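Local coordinates for protein tropomodulin TMD-1 (Caenorhabditis elegans, PDB 1PGV) that probably caps the pointed ends of actin filaments, blocking growth and loss of subunits there, and is seen here as its C-terminal domain, at residues 92-97 against 126-131; 60-65 against 73-78; 117-122 against 160-165; 34-37 against 42-45. All blocks are in the same frame, centred on the assembly; numbering follows the deposited sequence. Where two conformers were deposited one is given.

Contact 1: 92-97 against 126-131; sequences ELIETS and QSIVEF
I94 and I128 share one torsional setting: in each, CG1 stands anti to the carbonyl carbon (chi1 -63° and -62°), and an extended chi2 carries CD1 outward. That reach sets I128 CD1 beside both branches of I94, 4.0 Å from I94 CG2 and 4.1 Å from I94 CG1. The two side chains cross at roughly a right angle. The CA atoms of this pair are 8.0 Å apart, whereas those of S97 and S127 come to 7.2 Å, showing that the backbones approach more closely at the polar end. I94 belongs to helix 90-96 and I128 to the turn that leads into strand 130-132, within the alternating helix and parallel strand pattern of a leucine-rich-repeat fold. I94 also packs on L103 and L118, and F131 touches both of these. At the polar end, S127 OG sits between its backbone N and carbonyl carbon (chi1 65°). Its hydrogen bond runs to L100 O; S97 O, although 3.3 Å from S127 OG, makes no hydrogen bond with it and is instead bonded to T125 OG1. One water bridges the segments, donating to I94 O at 2.8 Å and to S127 OG at 2.7 Å, and thereby serves a carbonyl in the last turn of the helix. S97, the first residue beyond that helix, turns its hydroxyl to the backbone N atoms of S99 and L100.

Contact 2: 60-65 against 73-78; sequences RSLIEA and EKFSLA
L62 and I63 of helix 56-66 meet F75 of strand 74-76 inside the beta-alpha-beta unit formed by strand 45-47, that helix and strand 74-76. The helix and strand backbones stay well apart, with 9.1 Å between the CA atoms of I63 and F75, and the F75 ring bridges much of that gap. Its CG is anti to the backbone N (chi1 -171°), which sends the ring out from the strand toward the helix. The two helix residues reach the far rim of the ring near its plane: L62 CD2 is 3.9 Å from F75 CE1, and I63 CG1 is 4.0 Å from F75 CE2. L62 runs past the phenylalanine in the opposing direction, while I63 crosses it at about a right angle. One ring face is covered from within the strand's own segment, where L77 CD1 stands 3.7 Å above the plane over the ring centre. This wedge of apolar groups between the parallel sheet and the helices packed on it belongs to the core of a leucine-rich-repeat fold, and L90, L93 and L100 also touch F75. With an alanine in place of F75, L62 and I63 would probably lose the ring rim they rest on, and L77 CD1 the face beneath it, opening a gap between helix and strand. A further apolar touch, beyond the ring, joins I63 CD1 to L77 CD2 at 4.2 Å. L62 also packs against I33 and L36 of helix 29-37 and against I48 in the loop after strand 45-47.

Contact 3: 117-122 against 160-165; sequences RLLRST and LRVGIS
L119 buries the most surface here; V162, midway along strand 161-163, and I164, just past its end, face it. L119 and I164 reach toward each other tip to tip, with L119 CD1 only 3.3 Å from I164 CD1. That separation is tighter than normal for two methyl carbons, and the L119 chi1 of -97° is well off a staggered position, so the exact place of L119 CD1 is doubtful. V162 CG1 touches the same methyl, L119 CD1, more loosely at 4.5 Å. Between V162 and I164, G163 is the centre of an inverse gamma turn, closed by a weak bond from I164 N to V162 O of 3.0 Å. On the helix side, L119 O accepts T122 OG1 at 2.5 Å, in the carbonyl plane, and also T122 N at 3.2 Å, so this carbonyl is gripped twice near the end of helix 112-121. M149 of helix 143-155 touches both L119 and I164, and I153 touches V162. No hydrogen bond crosses between the segments, so what joins helix and strand here is apolar and probably non-directional, with V162 and I164 still partly open to solvent.

Contact 4: 34-37 against 42-45; sequences NRLR and DLKE
R35 and L43 form the closest CA pair, at 7.3 Å, where the last turn of helix 29-37 faces the irregular loop that leads into strand 45-47. L43 has the greatest share of the buried surface. Its CG is anti to the backbone N (chi1 -179°), and its CD2 approaches the helix, lying 3.8 Å from both L36 CG and R35 CB. L36 meets it at about a right angle. The R35 chain bends at chi3 (65°), bringing the guanidinium across L43: L43 CB lies over one face, toward the rim, 3.7 Å from R35 NH2. The charge itself is matched by D40, in a salt bridge through R35 NE; the other carboxylate oxygen of D40 accepts the backbone N atoms of D42 and L43. A water in the guanidinium plane, 2.9 Å from R35 NH2, donates weakly to D42 O. Without the guanidinium of R35, as with an alanine here, D40 would probably be left without its charge partner and L43 CB without the cover of that flat group. L36 continues inward onto L62 and A65 of helix 56-66. This is a short helix-to-strand connection that brings the chain into strand 45-47, an outermost strand of the parallel sheet in this leucine-rich-repeat fold.

From the N terminus, contact 4 comes first, closing the short loop between helix 29-37 and strand 45-47. Contact 2 follows in series, closing the connection 66-72 between helix 56-66 and strand 74-76. The two are tied where K44 O probably accepts hydrogen bonds from E73 N and K74 N, as strands 45-47 and 74-76 begin side by side. Contact 1 opens later, L93 packing on F75, and closes 28 residues carrying strand 102-104 and helix 112-121. Contact 3 crosses it, closing 37 residues with strand 130-132 and helix 143-155; the E130-R161 salt bridge joins their strands. None nests, and contacts 3 and 4 lie farthest apart, their centres about 24 Å from each other.

Contact 1: 92-97 against 126-131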
# COMPACT_ATOMS: atom_id res chain seq x y z
N GLU A 92 -0.74 4.64 9.57
CA GLU A 92 -1.95 5.35 9.96
C GLU A 92 -2.89 5.52 8.76
O GLU A 92 -4.10 5.31 8.87
CB GLU A 92 -1.62 6.73 10.53
CG GLU A 92 -2.81 7.38 11.23
CD GLU A 92 -2.58 8.85 11.55
OE1 GLU A 92 -1.43 9.22 11.88
OE2 GLU A 92 -3.55 9.63 11.49
N LEU A 93 -2.31 5.89 7.62
CA LEU A 93 -3.10 6.09 6.40
C LEU A 93 -3.88 4.83 6.03
O LEU A 93 -5.10 4.88 5.82
CB LEU A 93 -2.18 6.47 5.23
CG LEU A 93 -2.90 6.59 3.88
CD1 LEU A 93 -3.96 7.66 3.98
CD2 LEU A 93 -1.90 6.91 2.78
N ILE A 94 -3.18 3.71 5.94
CA ILE A 94 -3.79 2.44 5.58
C ILE A 94 -4.88 2.02 6.57
O ILE A 94 -5.97 1.62 6.16
CB ILE A 94 -2.73 1.31 5.50
CG1 ILE A 94 -1.73 1.64 4.39
CG2 ILE A 94 -3.39 -0.04 5.25
CD1 ILE A 94 -0.54 0.69 4.31
N GLU A 95 -4.59 2.12 7.86
CA GLU A 95 -5.57 1.73 8.86
C GLU A 95 -6.77 2.67 8.98
O GLU A 95 -7.81 2.27 9.50
CB GLU A 95 -4.90 1.58 10.23
CG GLU A 95 -3.87 0.47 10.27
CD GLU A 95 -3.26 0.29 11.65
OE1 GLU A 95 -3.69 0.98 12.60
OE2 GLU A 95 -2.34 -0.55 11.78
N THR A 96 -6.62 3.89 8.50
CA THR A 96 -7.68 4.89 8.58
C THR A 96 -8.54 5.04 7.33
O THR A 96 -9.76 5.21 7.42
CB THR A 96 -7.10 6.29 8.90
OG1 THR A 96 -6.45 6.26 10.18
CG2 THR A 96 -8.20 7.34 8.92
N SER A 97 -7.91 4.98 6.17
CA SER A 97 -8.61 5.18 4.90
C SER A 97 -9.66 4.17 4.46
O SER A 97 -9.42 2.97 4.44
CB SER A 97 -7.60 5.34 3.76
OG SER A 97 -8.26 5.56 2.52
N GLN A 126 -9.60 -2.77 4.87
CA GLN A 126 -9.56 -3.57 3.65
C GLN A 126 -10.06 -2.83 2.41
O GLN A 126 -10.75 -3.40 1.55
CB GLN A 126 -10.34 -4.88 3.87
CG GLN A 126 -9.63 -5.81 4.86
CD GLN A 126 -10.31 -7.15 5.03
OE1 GLN A 126 -10.72 -7.78 4.06
NE2 GLN A 126 -10.42 -7.60 6.28
N SER A 127 -9.70 -1.56 2.30
CA SER A 127 -10.08 -0.75 1.15
C SER A 127 -9.12 -1.02 -0.01
O SER A 127 -9.51 -1.01 -1.17
CB SER A 127 -10.03 0.74 1.51
OG SER A 127 -8.71 1.16 1.80
N ILE A 128 -7.86 -1.30 0.32
CA ILE A 128 -6.85 -1.55 -0.70
C ILE A 128 -7.01 -2.85 -1.49
O ILE A 128 -7.22 -3.91 -0.90
CB ILE A 128 -5.42 -1.52 -0.08
CG1 ILE A 128 -5.14 -0.13 0.50
CG2 ILE A 128 -4.38 -1.91 -1.12
CD1 ILE A 128 -3.80 -0.02 1.24
N VAL A 129 -6.90 -2.75 -2.82
CA VAL A 129 -7.00 -3.93 -3.68
C VAL A 129 -5.68 -4.21 -4.39
O VAL A 129 -5.45 -5.31 -4.89
CB VAL A 129 -8.12 -3.77 -4.75
CG1 VAL A 129 -9.44 -3.52 -4.06
CG2 VAL A 129 -7.77 -2.66 -5.72
N GLU A 130 -4.81 -3.20 -4.44
CA GLU A 130 -3.50 -3.36 -5.06
C GLU A 130 -2.43 -2.76 -4.16
O GLU A 130 -2.45 -1.56 -3.88
CB GLU A 130 -3.47 -2.69 -6.43
CG GLU A 130 -2.13 -2.82 -7.13
CD GLU A 130 -2.16 -2.27 -8.54
OE1 GLU A 130 -2.96 -2.78 -9.36
OE2 GLU A 130 -1.40 -1.32 -8.84
N PHE A 131 -1.49 -3.59 -3.73
CA PHE A 131 -0.39 -3.16 -2.86
C PHE A 131 0.90 -3.60 -3.54
O PHE A 131 1.18 -4.79 -3.63
CB PHE A 131 -0.54 -3.83 -1.48
CG PHE A 131 0.55 -3.47 -0.51
CD1 PHE A 131 1.77 -4.13 -0.53
CD2 PHE A 131 0.36 -2.45 0.42
CE1 PHE A 131 2.79 -3.78 0.36
CE2 PHE A 131 1.37 -2.10 1.32
CZ PHE A 131 2.59 -2.77 1.28
O HOH W 1 -6.56 1.16 3.44

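Contact 2: 60-65 against 73-78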
# COMPACT_ATOMS: atom_id res chain seq x y z
N ARG A 60 6.69 13.25 4.34
CA ARG A 60 6.05 12.87 5.59
C ARG A 60 4.75 13.66 5.77
O ARG A 60 3.75 13.12 6.22
CB ARG A 60 6.97 13.14 6.79
CG ARG A 60 8.08 12.12 6.99
CD ARG A 60 8.88 12.48 8.24
NE ARG A 60 9.82 11.44 8.63
CZ ARG A 60 10.63 11.52 9.69
NH1 ARG A 60 10.61 12.60 10.46
NH2 ARG A 60 11.45 10.52 9.99
N SER A 61 4.79 14.95 5.42
CA SER A 61 3.60 15.79 5.56
C SER A 61 2.52 15.38 4.55
O SER A 61 1.33 15.49 4.84
CB SER A 61 3.97 17.27 5.37
OG SER A 61 4.64 17.48 4.14
N LEU A 62 2.95 14.91 3.38
CA LEU A 62 2.02 14.47 2.35
C LEU A 62 1.27 13.24 2.84
O LEU A 62 0.04 13.17 2.76
CB LEU A 62 2.78 14.14 1.06
CG LEU A 62 1.95 13.58 -0.10
CD1 LEU A 62 0.94 14.64 -0.57
CD2 LEU A 62 2.87 13.17 -1.23
N ILE A 63 2.02 12.26 3.34
CA ILE A 63 1.42 11.03 3.86
C ILE A 63 0.44 11.36 4.98
O ILE A 63 -0.67 10.84 5.02
CB ILE A 63 2.51 10.08 4.42
CG1 ILE A 63 3.35 9.54 3.26
CG2 ILE A 63 1.86 8.94 5.20
CD1 ILE A 63 4.60 8.79 3.69
N GLU A 64 0.86 12.24 5.89
CA GLU A 64 0.01 12.63 7.00
C GLU A 64 -1.25 13.33 6.49
O GLU A 64 -2.34 13.13 7.02
CB GLU A 64 0.79 13.57 7.93
CG GLU A 64 0.03 14.01 9.18
CD GLU A 64 0.86 14.91 10.08
OE1 GLU A 64 0.35 15.32 11.14
OE2 GLU A 64 2.02 15.21 9.72
N ALA A 65 -1.09 14.13 5.45
CA ALA A 65 -2.23 14.85 4.86
C ALA A 65 -3.24 13.86 4.28
O ALA A 65 -4.45 14.00 4.46
CB ALA A 65 -1.74 15.79 3.78
N GLU A 73 -8.00 7.58 -3.77
CA GLU A 73 -8.13 6.21 -4.25
C GLU A 73 -6.81 5.58 -4.65
O GLU A 73 -6.65 4.36 -4.59
CB GLU A 73 -9.09 6.17 -5.45
CG GLU A 73 -10.54 6.40 -5.08
CD GLU A 73 -11.44 6.51 -6.29
OE1 GLU A 73 -11.08 5.98 -7.36
OE2 GLU A 73 -12.52 7.11 -6.16
N LYS A 74 -5.86 6.41 -5.09
CA LYS A 74 -4.56 5.90 -5.51
C LYS A 74 -3.45 6.79 -4.97
O LYS A 74 -3.48 8.01 -5.12
CB LYS A 74 -4.47 5.84 -7.03
CG LYS A 74 -5.51 4.94 -7.68
CD LYS A 74 -5.33 4.90 -9.19
CE LYS A 74 -6.37 4.00 -9.85
NZ LYS A 74 -6.16 3.90 -11.32
N PHE A 75 -2.46 6.16 -4.34
CA PHE A 75 -1.33 6.89 -3.78
C PHE A 75 -0.08 6.13 -4.19
O PHE A 75 0.13 4.99 -3.78
CB PHE A 75 -1.47 6.96 -2.26
CG PHE A 75 -0.48 7.87 -1.59
CD1 PHE A 75 0.13 8.90 -2.30
CD2 PHE A 75 -0.18 7.73 -0.24
CE1 PHE A 75 1.03 9.78 -1.68
CE2 PHE A 75 0.70 8.60 0.40
CZ PHE A 75 1.31 9.62 -0.32
N SER A 76 0.75 6.76 -5.02
CA SER A 76 1.96 6.11 -5.50
C SER A 76 3.21 6.92 -5.17
O SER A 76 3.29 8.12 -5.46
CB SER A 76 1.87 5.90 -7.01
OG SER A 76 2.90 5.03 -7.47
N LEU A 77 4.18 6.25 -4.54
CA LEU A 77 5.44 6.88 -4.16
C LEU A 77 6.58 5.98 -4.59
O LEU A 77 7.57 5.83 -3.87
CB LEU A 77 5.52 7.06 -2.64
CG LEU A 77 4.32 7.58 -1.85
CD1 LEU A 77 3.27 6.48 -1.72
CD2 LEU A 77 4.78 8.03 -0.47
N ALA A 78 6.44 5.36 -5.76
CA ALA A 78 7.47 4.47 -6.27
C ALA A 78 8.74 5.24 -6.62
O ALA A 78 8.68 6.36 -7.12
CB ALA A 78 6.96 3.73 -7.50

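Contact 3: 117-122 against 160-165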
# COMPACT_ATOMS: atom_id res chain seq x y z
N ARG A 117 4.31 -4.92 8.32
CA ARG A 117 3.39 -4.13 9.12
C ARG A 117 2.38 -3.41 8.22
O ARG A 117 1.19 -3.34 8.54
CB ARG A 117 4.14 -3.11 9.97
CG ARG A 117 5.03 -3.74 11.04
CD ARG A 117 5.81 -2.67 11.79
NE ARG A 117 4.92 -1.76 12.51
CZ ARG A 117 5.26 -0.55 12.94
NH1 ARG A 117 6.49 -0.09 12.73
NH2 ARG A 117 4.38 0.20 13.59
N LEU A 118 2.84 -2.90 7.08
CA LEU A 118 1.95 -2.21 6.16
C LEU A 118 0.86 -3.16 5.64
O LEU A 118 -0.32 -2.81 5.61
CB LEU A 118 2.73 -1.62 4.98
CG LEU A 118 3.77 -0.54 5.32
CD1 LEU A 118 4.45 -0.09 4.03
CD2 LEU A 118 3.11 0.64 6.02
N LEU A 119 1.26 -4.37 5.25
CA LEU A 119 0.29 -5.35 4.76
C LEU A 119 -0.67 -5.79 5.85
O LEU A 119 -1.86 -5.99 5.60
CB LEU A 119 1.00 -6.57 4.17
CG LEU A 119 1.19 -6.61 2.65
CD1 LEU A 119 2.02 -7.82 2.28
CD2 LEU A 119 -0.17 -6.67 1.96
N ARG A 120 -0.18 -5.96 7.07
CA ARG A 120 -1.07 -6.38 8.14
C ARG A 120 -2.07 -5.27 8.44
O ARG A 120 -3.22 -5.53 8.81
CB ARG A 120 -0.26 -6.75 9.39
CG ARG A 120 -1.07 -7.44 10.48
CD ARG A 120 -0.18 -8.35 11.33
NE ARG A 120 0.17 -9.59 10.64
CZ ARG A 120 -0.55 -10.71 10.71
NH1 ARG A 120 -1.65 -10.75 11.44
NH2 ARG A 120 -0.15 -11.80 10.06
N SER A 121 -1.66 -4.02 8.27
CA SER A 121 -2.55 -2.89 8.54
C SER A 121 -3.70 -2.80 7.53
O SER A 121 -4.71 -2.16 7.81
CB SER A 121 -1.77 -1.58 8.55
OG SER A 121 -1.21 -1.29 7.28
N THR A 122 -3.54 -3.44 6.38
CA THR A 122 -4.59 -3.41 5.35
C THR A 122 -5.86 -4.11 5.83
O THR A 122 -6.93 -3.96 5.23
CB THR A 122 -4.12 -4.10 4.05
OG1 THR A 122 -3.94 -5.51 4.28
CG2 THR A 122 -2.81 -3.49 3.56
N LEU A 160 -6.36 -7.91 -4.52
CA LEU A 160 -6.37 -8.61 -5.80
C LEU A 160 -4.96 -8.73 -6.35
O LEU A 160 -4.65 -9.68 -7.06
CB LEU A 160 -7.27 -7.87 -6.80
CG LEU A 160 -8.73 -7.74 -6.36
CD1 LEU A 160 -9.49 -6.90 -7.39
CD2 LEU A 160 -9.35 -9.13 -6.24
N ARG A 161 -4.11 -7.76 -6.03
CA ARG A 161 -2.74 -7.76 -6.51
C ARG A 161 -1.76 -7.36 -5.40
O ARG A 161 -1.94 -6.33 -4.75
CB ARG A 161 -2.58 -6.81 -7.70
CG ARG A 161 -3.24 -7.31 -8.99
CD ARG A 161 -3.17 -6.27 -10.10
NE ARG A 161 -4.05 -5.13 -9.86
CZ ARG A 161 -5.38 -5.20 -9.81
NH1 ARG A 161 -5.98 -6.37 -9.99
NH2 ARG A 161 -6.10 -4.12 -9.57
N VAL A 162 -0.75 -8.20 -5.20
CA VAL A 162 0.26 -7.93 -4.18
C VAL A 162 1.63 -8.04 -4.85
O VAL A 162 2.06 -9.13 -5.24
CB VAL A 162 0.16 -8.93 -3.01
CG1 VAL A 162 1.33 -8.72 -2.03
CG2 VAL A 162 -1.16 -8.74 -2.29
N GLY A 163 2.28 -6.90 -5.00
CA GLY A 163 3.58 -6.85 -5.64
C GLY A 163 4.69 -7.12 -4.66
O GLY A 163 5.38 -6.21 -4.21
N ILE A 164 4.85 -8.40 -4.32
CA ILE A 164 5.88 -8.86 -3.39
C ILE A 164 6.37 -10.21 -3.89
O ILE A 164 5.57 -11.04 -4.32
CB ILE A 164 5.30 -9.05 -1.98
CG1 ILE A 164 4.93 -7.69 -1.39
CG2 ILE A 164 6.30 -9.81 -1.10
CD1 ILE A 164 4.39 -7.74 0.01
N SER A 165 7.68 -10.42 -3.84
CA SER A 165 8.26 -11.67 -4.29
C SER A 165 8.55 -12.56 -3.09
O SER A 165 9.35 -12.19 -2.23
CB SER A 165 9.54 -11.40 -5.08
OG SER A 165 10.11 -12.60 -5.58

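Contact 4: 34-37 against 42-45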
# COMPACT_ATOMS: atom_id res chain seq x y z
N ASN A 34 -2.10 20.47 0.74
CA ASN A 34 -3.20 21.35 1.12
C ASN A 34 -4.56 20.77 0.80
O ASN A 34 -5.48 20.82 1.62
CB ASN A 34 -3.06 22.72 0.45
CG ASN A 34 -1.90 23.53 1.00
OD1 ASN A 34 -1.75 23.68 2.21
ND2 ASN A 34 -1.07 24.06 0.11
N ARG A 35 -4.71 20.20 -0.40
CA ARG A 35 -5.98 19.62 -0.81
C ARG A 35 -6.38 18.39 0.01
O ARG A 35 -7.53 18.26 0.41
CB ARG A 35 -5.94 19.27 -2.30
CG ARG A 35 -5.84 20.49 -3.20
CD ARG A 35 -5.81 20.10 -4.66
NE ARG A 35 -7.06 19.47 -5.09
CZ ARG A 35 -7.21 18.84 -6.25
NH1 ARG A 35 -6.19 18.75 -7.10
NH2 ARG A 35 -8.38 18.30 -6.57
N LEU A 36 -5.42 17.50 0.27
CA LEU A 36 -5.72 16.30 1.06
C LEU A 36 -6.14 16.67 2.48
O LEU A 36 -7.07 16.08 3.03
CB LEU A 36 -4.50 15.38 1.09
CG LEU A 36 -4.20 14.64 -0.22
CD1 LEU A 36 -2.84 13.96 -0.15
CD2 LEU A 36 -5.30 13.63 -0.50
N ARG A 37 -5.46 17.66 3.06
CA ARG A 37 -5.79 18.10 4.41
C ARG A 37 -7.22 18.61 4.50
O ARG A 37 -7.90 18.42 5.51
CB ARG A 37 -4.83 19.22 4.85
CG ARG A 37 -3.43 18.76 5.17
CD ARG A 37 -2.56 19.93 5.59
NE ARG A 37 -1.21 19.51 5.97
CZ ARG A 37 -0.19 20.34 6.12
NH1 ARG A 37 -0.35 21.64 5.91
NH2 ARG A 37 1.00 19.87 6.47
N ASP A 42 -12.39 15.87 -4.98
CA ASP A 42 -11.98 15.53 -6.34
C ASP A 42 -10.59 14.93 -6.49
O ASP A 42 -10.28 14.31 -7.50
CB ASP A 42 -12.10 16.77 -7.23
CG ASP A 42 -13.46 17.43 -7.12
OD1 ASP A 42 -13.52 18.63 -6.77
OD2 ASP A 42 -14.48 16.75 -7.37
N LEU A 43 -9.73 15.13 -5.48
CA LEU A 43 -8.38 14.57 -5.55
C LEU A 43 -8.44 13.09 -5.21
O LEU A 43 -8.46 12.71 -4.03
CB LEU A 43 -7.47 15.31 -4.57
CG LEU A 43 -6.00 14.87 -4.53
CD1 LEU A 43 -5.42 14.85 -5.94
CD2 LEU A 43 -5.21 15.81 -3.64
N LYS A 44 -8.46 12.25 -6.24
CA LYS A 44 -8.54 10.80 -6.08
C LYS A 44 -7.22 10.09 -6.29
O LYS A 44 -7.02 8.97 -5.81
CB LYS A 44 -9.57 10.22 -7.05
CG LYS A 44 -10.94 10.85 -6.97
CD LYS A 44 -11.57 10.66 -5.61
CE LYS A 44 -12.97 11.26 -5.57
NZ LYS A 44 -13.86 10.68 -6.61
N GLU A 45 -6.32 10.72 -7.03
CA GLU A 45 -5.02 10.13 -7.30
C GLU A 45 -3.86 11.08 -7.05
O GLU A 45 -3.85 12.22 -7.52
CB GLU A 45 -4.94 9.61 -8.74
CG GLU A 45 -3.53 9.24 -9.19
CD GLU A 45 -3.48 8.36 -10.42
OE1 GLU A 45 -4.26 8.61 -11.37
OE2 GLU A 45 -2.65 7.42 -10.45
O HOH W 2 -8.40 16.50 -8.81